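Local coordinates for peroxisomal fatty acid beta-oxidation multifunctional protein MFP2 (PDB 2WTB) that catalyses the hydration of long-chain enoyl-CoA and the dehydrogenation of 3-hydroxyacyl-CoA in peroxisomal fatty acid beta-oxidation during seed germination, at residues C421-N426 and T439-R444; I430-I435 and V463-T468; F233-T238 and M250-I255; L142-G147 and S275-L280; A508-V513 and Y563-I568. All blocks are in the same frame, centred on the assembly; numbering follows the deposited sequence.

In the fold
Contacts 1 and 2 belong to the NAD-binding domain and touch each other; both reach its eight-stranded sheet, and their segments alternate along the chain. Contact 1 is buried and polar at heart, with an arginine bonded to a backbone carbonyl, whereas contact 2 is partly buried, apolar inside and ends in amide and imidazole groups at the surface. Contacts 3 and 4 lie on the other side of the chain's centre and pack together through C251 on I145 and M250 on L280. Contact 3 adds a salt bridge to its apolar packing; contact 4 is buried and aliphatic. Contact 5, in the C-terminal dehydrogenase domain, is partly buried and mixes aromatic, sulfur and aliphatic packing.

Contact 1 (C421-N426 and T439-R444); sequences CILASN and TKSQDR
R444 holds the start of strand 422-425 through both its ends. Its NH1 donates to the backbone O of C421 at 3.2 Å, in the plane of that carbonyl and on a lone pair, although the oxygen lies 21° out of the guanidinium plane. Its own backbone O accepts from L423 N at 2.8 Å, the donor standing above the carbonyl plane. L423 lies over the guanidinium: CD2 sits 4.2 Å above the centre of one face, and the same methyl touches S441 CB at 3.8 Å. The bend in the R444 chain at chi3 (-76°) turns the guanidinium back toward C421. In the next shell, R444 NH2 makes a weak bond to S441 OG at 2.9 Å, and that hydroxyl is hydrogen-bonded to E414 of helix 403-416, which R444 also touches. L423 packs on F410 of the same helix and pairs its backbone with V446 of strand 445-450, the parallel neighbour in the NAD-binding sheet. A buried guanidinium thus has a carbonyl and, more weakly, a hydroxyl as partners beneath a leucine lid, with the nearby E414 carboxylate likely to offset its charge.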
# COMPACT_ATOMS: atom_id res chain seq x y z
N CYS A 421 19.87 -7.54 -23.34
CA CYS A 421 18.49 -7.85 -23.00
C CYS A 421 18.36 -8.65 -21.71
O CYS A 421 19.09 -9.63 -21.50
CB CYS A 421 17.82 -8.61 -24.15
SG CYS A 421 16.07 -8.92 -23.90
N ILE A 422 17.44 -8.24 -20.85
CA ILE A 422 17.21 -8.92 -19.58
C ILE A 422 16.42 -10.22 -19.78
O ILE A 422 15.39 -10.23 -20.44
CB ILE A 422 16.47 -8.02 -18.57
CG1 ILE A 422 17.36 -6.83 -18.18
CG2 ILE A 422 16.07 -8.81 -17.34
CD1 ILE A 422 16.67 -5.81 -17.33
N LEU A 423 16.93 -11.31 -19.21
CA LEU A 423 16.30 -12.61 -19.35
C LEU A 423 15.52 -12.99 -18.09
O LEU A 423 15.95 -13.82 -17.30
CB LEU A 423 17.34 -13.68 -19.68
CG LEU A 423 17.76 -13.83 -21.14
CD1 LEU A 423 17.71 -12.50 -21.88
CD2 LEU A 423 19.15 -14.45 -21.26
N ALA A 424 14.36 -12.36 -17.92
CA ALA A 424 13.56 -12.54 -16.71
C ALA A 424 12.54 -13.66 -16.86
O ALA A 424 12.04 -13.92 -17.96
CB ALA A 424 12.88 -11.23 -16.34
N SER A 425 12.23 -14.31 -15.75
CA SER A 425 11.24 -15.39 -15.74
C SER A 425 10.20 -15.19 -14.65
O SER A 425 10.51 -14.75 -13.54
CB SER A 425 11.92 -16.74 -15.56
OG SER A 425 10.97 -17.74 -15.24
N ASN A 426 8.96 -15.53 -14.98
CA ASN A 426 7.85 -15.44 -14.04
C ASN A 426 7.64 -16.77 -13.31
O ASN A 426 6.61 -16.99 -12.67
CB ASN A 426 6.58 -15.02 -14.79
CG ASN A 426 5.34 -15.04 -13.91
OD1 ASN A 426 5.28 -14.38 -12.87
ND2 ASN A 426 4.34 -15.81 -14.32
N THR A 439 22.56 -21.84 -21.22
CA THR A 439 23.10 -20.56 -21.66
C THR A 439 24.34 -20.17 -20.87
O THR A 439 24.74 -20.85 -19.93
CB THR A 439 22.06 -19.43 -21.54
OG1 THR A 439 21.96 -19.02 -20.17
CG2 THR A 439 20.70 -19.89 -22.04
N LYS A 440 24.95 -19.06 -21.27
CA LYS A 440 26.06 -18.48 -20.53
C LYS A 440 25.70 -17.05 -20.14
O LYS A 440 26.57 -16.18 -20.06
CB LYS A 440 27.33 -18.49 -21.37
CG LYS A 440 27.89 -19.88 -21.64
CD LYS A 440 29.15 -19.82 -22.48
CE LYS A 440 29.67 -21.21 -22.78
NZ LYS A 440 29.80 -22.02 -21.54
N SER A 441 24.42 -16.83 -19.89
CA SER A 441 23.92 -15.49 -19.58
C SER A 441 23.38 -15.42 -18.16
O SER A 441 22.39 -14.75 -17.90
CB SER A 441 22.82 -15.10 -20.57
OG SER A 441 23.23 -15.34 -21.91
N GLN A 442 24.05 -16.10 -17.24
CA GLN A 442 23.60 -16.17 -15.85
C GLN A 442 23.48 -14.79 -15.21
O GLN A 442 22.72 -14.60 -14.26
CB GLN A 442 24.52 -17.06 -15.02
CG GLN A 442 24.43 -18.54 -15.37
CD GLN A 442 25.05 -18.87 -16.71
OE1 GLN A 442 25.97 -18.20 -17.17
NE2 GLN A 442 24.53 -19.91 -17.36
N ASP A 443 24.23 -13.82 -15.72
CA ASP A 443 24.20 -12.48 -15.17
C ASP A 443 22.95 -11.72 -15.62
O ASP A 443 22.56 -10.73 -15.01
CB ASP A 443 25.45 -11.70 -15.57
CG ASP A 443 25.51 -11.44 -17.06
OD1 ASP A 443 25.34 -12.40 -17.85
OD2 ASP A 443 25.73 -10.27 -17.45
N ARG A 444 22.33 -12.20 -16.69
CA ARG A 444 21.17 -11.53 -17.27
C ARG A 444 19.86 -12.18 -16.84
O ARG A 444 18.78 -11.64 -17.11
CB ARG A 444 21.25 -11.55 -18.80
CG ARG A 444 22.23 -10.56 -19.40
CD ARG A 444 22.00 -10.43 -20.89
NE ARG A 444 22.53 -11.56 -21.64
CZ ARG A 444 22.09 -11.94 -22.83
NH1 ARG A 444 21.09 -11.29 -23.42
NH2 ARG A 444 22.63 -12.99 -23.44

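Contact 2 (I430-I435 and V463-T468); sequences IDLNKI and VRTNHT
L432 and V463 join the short helix 432-435 to strand 459-464, which runs antiparallel to its neighbour 445-450 in the Rossmann-type sheet of the NAD-binding domain. L432 points its CD2 methyl at the strand, 3.6 Å from V463 CG1, and the same methyl lies against the backbone O of V463. V463 offers that branch because CG1 is anti to its backbone N (chi1 -177°), beside the carbonyl carbon. L432 CB also faces T465 OG1, a loose approach without a bond.

At the next residue, N433, the contact becomes polar in composition but still has no hydrogen bond across it. N433 and T465 extend toward each other from opposite directions. CG2 of T465, opposite its backbone N and beside the carbonyl carbon, is the branch presented to the N433 amide; the spacing of these groups is very tight, and its detail is doubtful. N433 meets H467 more comfortably: ND2 stands at the edge of the imidazole, near the ring plane, with the amide and ring planes 85° apart.

Each partner is braced from its own side. D431 is the N-cap of the helix, its OD1 accepting from N433 N while also hydrogen-bonded to ND2 of N492. L432 packs on T427 and N492 as well. The T468 hydroxyl is hydrogen-bonded to I445 O. The same atom, T468 OG1, takes the backbone N-H of T465 at 2.9 Å, with an angle of 158° at the hydrogen.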
# COMPACT_ATOMS: atom_id res chain seq x y z
N ILE A 430 10.20 -23.30 -10.07
CA ILE A 430 11.42 -23.81 -10.67
C ILE A 430 12.64 -22.95 -10.35
O ILE A 430 12.59 -21.73 -10.42
CB ILE A 430 11.28 -23.97 -12.20
CG1 ILE A 430 10.11 -24.90 -12.53
CG2 ILE A 430 12.56 -24.49 -12.81
CD1 ILE A 430 9.92 -25.16 -14.00
N ASP A 431 13.73 -23.62 -9.98
CA ASP A 431 14.99 -22.96 -9.66
C ASP A 431 15.52 -22.16 -10.85
O ASP A 431 15.81 -22.72 -11.91
CB ASP A 431 16.02 -24.01 -9.21
CG ASP A 431 17.42 -23.44 -9.05
OD1 ASP A 431 17.57 -22.20 -9.02
OD2 ASP A 431 18.37 -24.24 -8.96
N LEU A 432 15.66 -20.85 -10.67
CA LEU A 432 16.14 -19.97 -11.73
C LEU A 432 17.48 -20.42 -12.32
O LEU A 432 17.74 -20.22 -13.51
CB LEU A 432 16.25 -18.53 -11.21
CG LEU A 432 14.97 -17.68 -11.20
CD1 LEU A 432 13.89 -18.35 -10.38
CD2 LEU A 432 15.27 -16.31 -10.65
N ASN A 433 18.33 -21.02 -11.50
CA ASN A 433 19.64 -21.47 -11.96
C ASN A 433 19.59 -22.62 -12.96
O ASN A 433 20.49 -22.78 -13.78
CB ASN A 433 20.54 -21.84 -10.77
CG ASN A 433 21.12 -20.62 -10.09
OD1 ASN A 433 21.14 -20.54 -8.86
ND2 ASN A 433 21.58 -19.67 -10.88
N LYS A 434 18.52 -23.41 -12.90
CA LYS A 434 18.37 -24.54 -13.81
C LYS A 434 17.76 -24.11 -15.14
O LYS A 434 17.97 -24.76 -16.16
CB LYS A 434 17.53 -25.65 -13.16
CG LYS A 434 18.27 -26.40 -12.07
CD LYS A 434 17.38 -27.46 -11.43
CE LYS A 434 18.08 -28.12 -10.25
NZ LYS A 434 17.20 -29.10 -9.57
N ILE A 435 17.01 -23.01 -15.11
CA ILE A 435 16.40 -22.49 -16.33
C ILE A 435 17.46 -21.99 -17.31
O ILE A 435 17.36 -22.22 -18.51
CB ILE A 435 15.41 -21.34 -16.01
CG1 ILE A 435 14.24 -21.87 -15.18
CG2 ILE A 435 14.91 -20.70 -17.29
CD1 ILE A 435 13.21 -20.82 -14.84
N VAL A 463 13.36 -11.79 -8.00
CA VAL A 463 14.18 -12.89 -7.51
C VAL A 463 15.58 -12.86 -8.10
O VAL A 463 15.77 -13.11 -9.29
CB VAL A 463 13.53 -14.25 -7.82
CG1 VAL A 463 14.36 -15.38 -7.24
CG2 VAL A 463 12.11 -14.30 -7.28
N ARG A 464 16.56 -12.55 -7.25
CA ARG A 464 17.95 -12.49 -7.68
C ARG A 464 18.63 -13.83 -7.43
O ARG A 464 18.21 -14.59 -6.56
CB ARG A 464 18.70 -11.41 -6.90
CG ARG A 464 19.28 -11.91 -5.59
CD ARG A 464 19.12 -10.92 -4.45
NE ARG A 464 20.22 -9.96 -4.39
CZ ARG A 464 20.64 -9.41 -3.26
NH1 ARG A 464 20.06 -9.72 -2.11
NH2 ARG A 464 21.65 -8.54 -3.28
N THR A 465 19.67 -14.13 -8.20
CA THR A 465 20.48 -15.31 -7.94
C THR A 465 21.84 -14.86 -7.45
O THR A 465 22.05 -13.67 -7.19
CB THR A 465 20.66 -16.16 -9.20
OG1 THR A 465 19.43 -16.24 -9.92
CG2 THR A 465 21.10 -17.56 -8.83
N ASN A 466 22.76 -15.81 -7.31
CA ASN A 466 24.15 -15.49 -6.98
C ASN A 466 24.81 -14.82 -8.18
O ASN A 466 25.86 -14.18 -8.04
CB ASN A 466 24.92 -16.75 -6.62
CG ASN A 466 24.22 -17.58 -5.56
OD1 ASN A 466 24.08 -18.80 -5.70
ND2 ASN A 466 23.76 -16.92 -4.50
N HIS A 467 24.20 -14.97 -9.35
CA HIS A 467 24.79 -14.50 -10.59
C HIS A 467 24.12 -13.24 -11.13
O HIS A 467 24.74 -12.45 -11.84
CB HIS A 467 24.76 -15.61 -11.64
CG HIS A 467 25.34 -16.90 -11.16
ND1 HIS A 467 26.69 -17.16 -11.18
CD2 HIS A 467 24.75 -18.01 -10.65
CE1 HIS A 467 26.91 -18.37 -10.69
NE2 HIS A 467 25.75 -18.91 -10.37
N THR A 468 22.85 -13.04 -10.80
CA THR A 468 22.13 -11.86 -11.25
C THR A 468 22.96 -10.61 -10.99
O THR A 468 23.37 -10.35 -9.86
CB THR A 468 20.77 -11.71 -10.55
OG1 THR A 468 19.97 -12.87 -10.78
CG2 THR A 468 20.04 -10.48 -11.07

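Contact 3 (F233-T238 and M250-I255); sequences FAKAQT and MCLDAI
K235 and D253 supply the charged part of this pairing between helices 224-241 and 247-260, whose short segments run antiparallel (178°) with their axes 10.4 Å apart. K235 NZ donates to D253 OD1 at 2.8 Å, making a salt bridge; it comes in on the anti side of the carboxylate, 30° out of its plane. The lysine chain runs extended as far as CE and then bends at the last torsion (chi4 -66°), turning the ammonium group onto the acid, and the two side chains meet at about a right angle.

The apolar part is centred on L252, whose side chain slides past that of K235 in the opposite direction. Its CD1 touches K235 CG at 3.7 Å, lies 4.2 Å from A234 CB, and reaches T238 OG1 more loosely. L252 CB lies 3.8 Å from K235 NZ, so the lysine runs alongside the leucine from CG to its ammonium end. An alanine in place of K235 would probably leave D253 without this salt-bridge partner and uncover one flank of L252.

Within helix 224-241, T238 OG1 donates to A234 O, an oxygen that T238 N also uses; this ties the threonine hydroxyl to its own helix.

K235 also touches E256, and D253 touches K269 of helix 263-277, which continues the charged border. Beneath it, L252 packs on L164 and T238 on L168, both of helix 160-169, on which the antiparallel pair rests.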
# COMPACT_ATOMS: atom_id res chain seq x y z
N PHE A 233 -24.76 7.18 11.54
CA PHE A 233 -24.65 6.23 10.44
C PHE A 233 -23.20 5.89 10.14
O PHE A 233 -22.81 4.72 10.14
CB PHE A 233 -25.34 6.79 9.19
CG PHE A 233 -25.25 5.89 7.99
CD1 PHE A 233 -26.26 4.97 7.73
CD2 PHE A 233 -24.17 5.96 7.13
CE1 PHE A 233 -26.19 4.14 6.63
CE2 PHE A 233 -24.10 5.13 6.03
CZ PHE A 233 -25.10 4.22 5.77
N ALA A 234 -22.39 6.92 9.88
CA ALA A 234 -20.97 6.75 9.58
C ALA A 234 -20.28 5.87 10.62
O ALA A 234 -19.68 4.86 10.27
CB ALA A 234 -20.28 8.10 9.49
N LYS A 235 -20.38 6.26 11.88
CA LYS A 235 -19.80 5.49 12.98
C LYS A 235 -20.19 4.02 12.86
O LYS A 235 -19.35 3.13 12.98
CB LYS A 235 -20.29 6.03 14.33
CG LYS A 235 -19.83 7.43 14.66
CD LYS A 235 -20.55 7.95 15.90
CE LYS A 235 -19.98 9.28 16.36
NZ LYS A 235 -18.58 9.15 16.84
N ALA A 236 -21.47 3.79 12.61
CA ALA A 236 -22.02 2.44 12.54
C ALA A 236 -21.34 1.59 11.46
O ALA A 236 -20.90 0.47 11.73
CB ALA A 236 -23.52 2.48 12.31
N GLN A 237 -21.25 2.12 10.24
CA GLN A 237 -20.71 1.36 9.13
C GLN A 237 -19.18 1.31 9.15
O GLN A 237 -18.57 0.51 8.44
CB GLN A 237 -21.21 1.90 7.79
CG GLN A 237 -20.49 3.14 7.30
CD GLN A 237 -20.75 3.41 5.84
OE1 GLN A 237 -21.60 2.76 5.22
NE2 GLN A 237 -20.03 4.37 5.27
N THR A 238 -18.57 2.17 9.96
CA THR A 238 -17.12 2.15 10.13
C THR A 238 -16.73 1.04 11.10
O THR A 238 -15.61 0.53 11.07
CB THR A 238 -16.58 3.51 10.62
OG1 THR A 238 -16.76 4.49 9.59
CG2 THR A 238 -15.09 3.42 10.94
N MET A 250 -12.67 7.79 16.49
CA MET A 250 -12.11 8.87 17.30
C MET A 250 -12.10 10.17 16.52
O MET A 250 -12.21 11.26 17.10
CB MET A 250 -10.69 8.52 17.75
CG MET A 250 -10.59 7.28 18.63
SD MET A 250 -8.89 6.89 19.08
CE MET A 250 -9.14 5.49 20.17
N CYS A 251 -11.98 10.06 15.20
CA CYS A 251 -11.99 11.23 14.33
C CYS A 251 -13.41 11.75 14.14
O CYS A 251 -13.63 12.96 14.04
CB CYS A 251 -11.37 10.89 12.97
SG CYS A 251 -11.44 12.24 11.76
N LEU A 252 -14.36 10.83 14.08
CA LEU A 252 -15.77 11.20 13.95
C LEU A 252 -16.25 11.93 15.19
O LEU A 252 -17.11 12.81 15.12
CB LEU A 252 -16.63 9.96 13.69
CG LEU A 252 -16.44 9.31 12.32
CD1 LEU A 252 -17.11 7.94 12.28
CD2 LEU A 252 -16.97 10.21 11.21
N ASP A 253 -15.68 11.56 16.34
CA ASP A 253 -15.98 12.25 17.59
C ASP A 253 -15.68 13.74 17.48
O ASP A 253 -16.54 14.58 17.75
CB ASP A 253 -15.17 11.65 18.74
CG ASP A 253 -15.70 10.30 19.18
OD1 ASP A 253 -16.85 9.98 18.84
OD2 ASP A 253 -14.95 9.57 19.87
N ALA A 254 -14.45 14.06 17.07
CA ALA A 254 -14.03 15.45 16.94
C ALA A 254 -14.95 16.21 16.00
O ALA A 254 -15.19 17.41 16.19
CB ALA A 254 -12.59 15.52 16.44
N ILE A 255 -15.47 15.52 14.99
CA ILE A 255 -16.35 16.15 14.01
C ILE A 255 -17.70 16.50 14.63
O ILE A 255 -18.20 17.61 14.47
CB ILE A 255 -16.55 15.26 12.76
CG1 ILE A 255 -15.21 14.97 12.09
CG2 ILE A 255 -17.51 15.92 11.78
CD1 ILE A 255 -15.32 14.21 10.78

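Contact 4 (L142-G147 and S275-L280); sequences LGVIPG and SQVVKL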
# COMPACT_ATOMS: atom_id res chain seq x y z
N LEU A 142 -2.69 6.66 7.77
CA LEU A 142 -1.56 6.43 8.67
C LEU A 142 -2.04 6.12 10.08
O LEU A 142 -1.24 5.94 10.99
CB LEU A 142 -0.62 7.64 8.68
CG LEU A 142 -0.04 8.06 7.33
CD1 LEU A 142 0.97 9.19 7.51
CD2 LEU A 142 0.60 6.87 6.64
N GLY A 143 -3.36 6.07 10.25
CA GLY A 143 -3.94 5.79 11.55
C GLY A 143 -3.96 7.03 12.43
O GLY A 143 -4.13 6.94 13.64
N VAL A 144 -3.77 8.19 11.81
CA VAL A 144 -3.80 9.45 12.53
C VAL A 144 -5.00 10.27 12.05
O VAL A 144 -5.76 9.83 11.19
CB VAL A 144 -2.48 10.22 12.35
CG1 VAL A 144 -2.39 10.80 10.95
CG2 VAL A 144 -2.34 11.31 13.40
N ILE A 145 -5.19 11.46 12.62
CA ILE A 145 -6.30 12.33 12.23
C ILE A 145 -5.81 13.73 11.88
O ILE A 145 -4.71 14.12 12.27
CB ILE A 145 -7.33 12.47 13.36
CG1 ILE A 145 -6.88 13.54 14.36
CG2 ILE A 145 -7.56 11.12 14.05
CD1 ILE A 145 -7.96 13.98 15.31
N PRO A 146 -6.63 14.49 11.14
CA PRO A 146 -6.34 15.90 10.87
C PRO A 146 -6.20 16.66 12.18
O PRO A 146 -7.09 16.59 13.02
CB PRO A 146 -7.58 16.37 10.11
CG PRO A 146 -8.11 15.15 9.46
CD PRO A 146 -7.84 14.03 10.43
N GLY A 147 -5.09 17.38 12.36
CA GLY A 147 -4.81 18.02 13.63
C GLY A 147 -4.60 19.52 13.56
O GLY A 147 -4.09 20.12 14.49
N SER A 275 -3.50 13.81 19.99
CA SER A 275 -2.38 13.55 20.90
C SER A 275 -2.44 12.15 21.50
O SER A 275 -1.45 11.68 22.07
CB SER A 275 -2.34 14.60 22.01
OG SER A 275 -3.39 14.41 22.94
N GLN A 276 -3.59 11.50 21.39
CA GLN A 276 -3.75 10.16 21.95
C GLN A 276 -3.82 9.09 20.86
O GLN A 276 -3.52 7.93 21.11
CB GLN A 276 -4.98 10.10 22.85
CG GLN A 276 -6.28 10.51 22.17
CD GLN A 276 -7.39 10.80 23.17
OE1 GLN A 276 -7.19 10.69 24.38
NE2 GLN A 276 -8.56 11.17 22.66
N VAL A 277 -4.20 9.50 19.65
CA VAL A 277 -4.30 8.57 18.54
C VAL A 277 -2.92 8.08 18.10
O VAL A 277 -2.79 7.02 17.49
CB VAL A 277 -5.03 9.20 17.33
CG1 VAL A 277 -4.11 10.17 16.61
CG2 VAL A 277 -5.52 8.12 16.39
N VAL A 278 -1.90 8.87 18.41
CA VAL A 278 -0.53 8.53 18.04
C VAL A 278 0.01 7.42 18.95
O VAL A 278 1.03 6.81 18.65
CB VAL A 278 0.39 9.76 18.13
CG1 VAL A 278 1.83 9.39 17.78
CG2 VAL A 278 -0.11 10.86 17.21
N LYS A 279 -0.70 7.15 20.04
CA LYS A 279 -0.26 6.16 21.01
C LYS A 279 -0.88 4.78 20.75
O LYS A 279 -0.50 3.80 21.39
CB LYS A 279 -0.57 6.63 22.43
CG LYS A 279 0.09 7.95 22.78
CD LYS A 279 -0.36 8.46 24.14
CE LYS A 279 0.17 9.87 24.40
NZ LYS A 279 -0.27 10.39 25.72
N LEU A 280 -1.82 4.72 19.82
CA LEU A 280 -2.44 3.45 19.46
C LEU A 280 -1.42 2.47 18.88
O LEU A 280 -0.47 2.89 18.21
CB LEU A 280 -3.58 3.67 18.46
CG LEU A 280 -4.81 4.44 18.96
CD1 LEU A 280 -5.76 4.71 17.81
CD2 LEU A 280 -5.50 3.69 20.08
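V144 and V277 bring their CA atoms to 6.1 Å where an irregular loop, entered through G143 with positive phi (80°), passes the weakly bonded last part of helix 263-277, where a type I turn runs from V277 to L280. The loop belongs to the enoyl-CoA hydratase/isomerase (crotonase) region. V277 provides both methyls to the contact. CG1 meets V144 CG2 at 3.8 Å, the two side chains crossing at about a right angle, while CG2 faces the loop from the G143 and I145 side, 4.3 Å from I145 CG2. The V144 CG2 methyl is placed for this by lying anti to its own backbone N, and it also comes within 4.4 Å of V278 CG2 at the outer margin.

No hydrogen bond crosses between the segments, which meet through apolar packing. I145 extends the apolar patch to C251 of helix 247-260 and to V273 and A274, whereas V144 lies with its side chain about 4 Å from that of E139, the predicted proton acceptor. The contact thus lies beside the probable hydratase site. The closest approach is that of a methyl to the backbone: V277 CG2 lies 3.3 Å from G143 O.

Contact 5 (A508-V513 and Y563-I568); sequences AAMFLV and YKSMII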
# COMPACT_ATOMS: atom_id res chain seq x y z
N ALA A 508 -1.00 -25.87 8.60
CA ALA A 508 -1.30 -25.82 10.02
C ALA A 508 -2.80 -25.87 10.24
O ALA A 508 -3.29 -26.53 11.16
CB ALA A 508 -0.72 -24.56 10.65
N ALA A 509 -3.53 -25.18 9.38
CA ALA A 509 -4.98 -25.17 9.43
C ALA A 509 -5.54 -26.57 9.22
O ALA A 509 -6.32 -27.07 10.03
CB ALA A 509 -5.54 -24.21 8.40
N MET A 510 -5.13 -27.20 8.12
CA MET A 510 -5.64 -28.52 7.76
C MET A 510 -5.28 -29.59 8.78
O MET A 510 -6.05 -30.53 9.00
CB MET A 510 -5.18 -28.92 6.36
CG MET A 510 -5.85 -28.12 5.25
SD MET A 510 -5.70 -28.89 3.64
CE MET A 510 -6.61 -27.72 2.63
N PHE A 511 -4.11 -29.47 9.40
CA PHE A 511 -3.72 -30.40 10.45
C PHE A 511 -4.67 -30.28 11.64
O PHE A 511 -5.04 -31.28 12.26
CB PHE A 511 -2.28 -30.15 10.92
CG PHE A 511 -1.94 -30.85 12.20
CD1 PHE A 511 -1.93 -30.15 13.40
CD2 PHE A 511 -1.63 -32.20 12.22
CE1 PHE A 511 -1.61 -30.79 14.59
CE2 PHE A 511 -1.32 -32.85 13.40
CZ PHE A 511 -1.31 -32.14 14.59
N LEU A 512 -5.07 -29.05 11.94
CA LEU A 512 -6.02 -28.79 13.02
C LEU A 512 -7.37 -29.42 12.69
O LEU A 512 -8.03 -29.98 13.57
CB LEU A 512 -6.18 -27.29 13.24
CG LEU A 512 -4.98 -26.55 13.82
CD1 LEU A 512 -5.22 -25.05 13.81
CD2 LEU A 512 -4.65 -27.04 15.22
N VAL A 513 -7.76 -29.33 11.43
CA VAL A 513 -9.03 -29.90 10.98
C VAL A 513 -9.03 -31.42 11.11
O VAL A 513 -9.99 -32.00 11.63
CB VAL A 513 -9.35 -29.51 9.52
CG1 VAL A 513 -10.21 -30.56 8.85
CG2 VAL A 513 -10.02 -28.15 9.48
N TYR A 563 3.09 -30.83 6.05
CA TYR A 563 2.06 -31.84 6.24
C TYR A 563 1.17 -31.95 5.01
O TYR A 563 0.41 -31.03 4.69
CB TYR A 563 1.20 -31.52 7.47
CG TYR A 563 0.13 -32.55 7.74
CD1 TYR A 563 0.44 -33.75 8.35
CD2 TYR A 563 -1.19 -32.32 7.37
CE1 TYR A 563 -0.53 -34.70 8.59
CE2 TYR A 563 -2.17 -33.26 7.61
CZ TYR A 563 -1.83 -34.45 8.22
OH TYR A 563 -2.80 -35.40 8.46
N LYS A 564 1.26 -33.08 4.32
CA LYS A 564 0.47 -33.33 3.13
C LYS A 564 -0.90 -33.90 3.49
O LYS A 564 -1.08 -35.11 3.56
CB LYS A 564 1.20 -34.28 2.18
N SER A 565 -1.86 -33.01 3.72
CA SER A 565 -3.22 -33.42 4.04
C SER A 565 -3.93 -33.96 2.80
O SER A 565 -3.99 -33.29 1.77
CB SER A 565 -4.01 -32.25 4.63
OG SER A 565 -5.34 -32.63 4.94
N MET A 566 -4.45 -35.17 2.91
CA MET A 566 -5.10 -35.83 1.79
C MET A 566 -6.51 -35.27 1.55
O MET A 566 -7.22 -35.72 0.66
CB MET A 566 -5.17 -37.34 2.02
CG MET A 566 -5.22 -38.16 0.74
SD MET A 566 -3.69 -38.03 -0.22
CE MET A 566 -2.52 -38.77 0.91
N ILE A 567 -6.89 -34.28 2.36
CA ILE A 567 -8.22 -33.68 2.26
C ILE A 567 -8.53 -33.17 0.86
O ILE A 567 -9.50 -33.61 0.23
CB ILE A 567 -8.41 -32.54 3.28
CG1 ILE A 567 -8.35 -33.08 4.71
CG2 ILE A 567 -9.73 -31.82 3.04
CD1 ILE A 567 -8.56 -32.02 5.77
N ILE A 568 -7.71 -32.25 0.37
CA ILE A 568 -7.93 -31.67 -0.96
C ILE A 568 -7.97 -32.72 -2.07
O ILE A 568 -8.93 -32.77 -2.84
CB ILE A 568 -6.88 -30.59 -1.30
CG1 ILE A 568 -7.15 -29.32 -0.50
CG2 ILE A 568 -6.89 -30.29 -2.79
CD1 ILE A 568 -6.25 -28.16 -0.88
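F511 turns the edge of its ring toward the face of Y563, a T-shaped pair with centroids 5.8 Å apart and planes at 78°. The CB of F511 approaches the same tyrosine obliquely, 4.3 Å from CD2. At the far end of the ring, Y563 OH is hydrogen-bonded to E514, which probably limits how the ring can shift beside F511.

One residue before F511, M510 reaches out from helix 498-514 and runs along the incoming chain. Its CB and SD both lie 3.9 Å from S565 CB. Beyond CG the chain stays extended (chi3 179°), which carries the methyl CE to I568, 3.6 Å from CD1 and equally near CG1, the two side chains meeting at about a right angle. Shortening M510 to an alanine would probably open a gap between S565 and I568 and leave the CD1 end of I568 without its CE neighbour. Alongside, V513 CG1 touches I567 CD1 at 3.8 Å.

The chain that brings these residues in makes an inverse gamma turn centred on K564, then enters helix 567-572, where S565 OG accepts a weak capping bond from I567 N. That hydroxyl is also hydrogen-bonded to E514. Within the C-terminal dehydrogenase domain, F536 of helix 535-542 packs against both M510 and V513.

No hydrogen bond joins the two segments themselves, and they cohere through ring, thioether and aliphatic packing. The polar ends of Y563 and S565 meet the two carboxylate oxygens of E514, just past the first segment, which likely fixes how the second segment lies on helix 498-514.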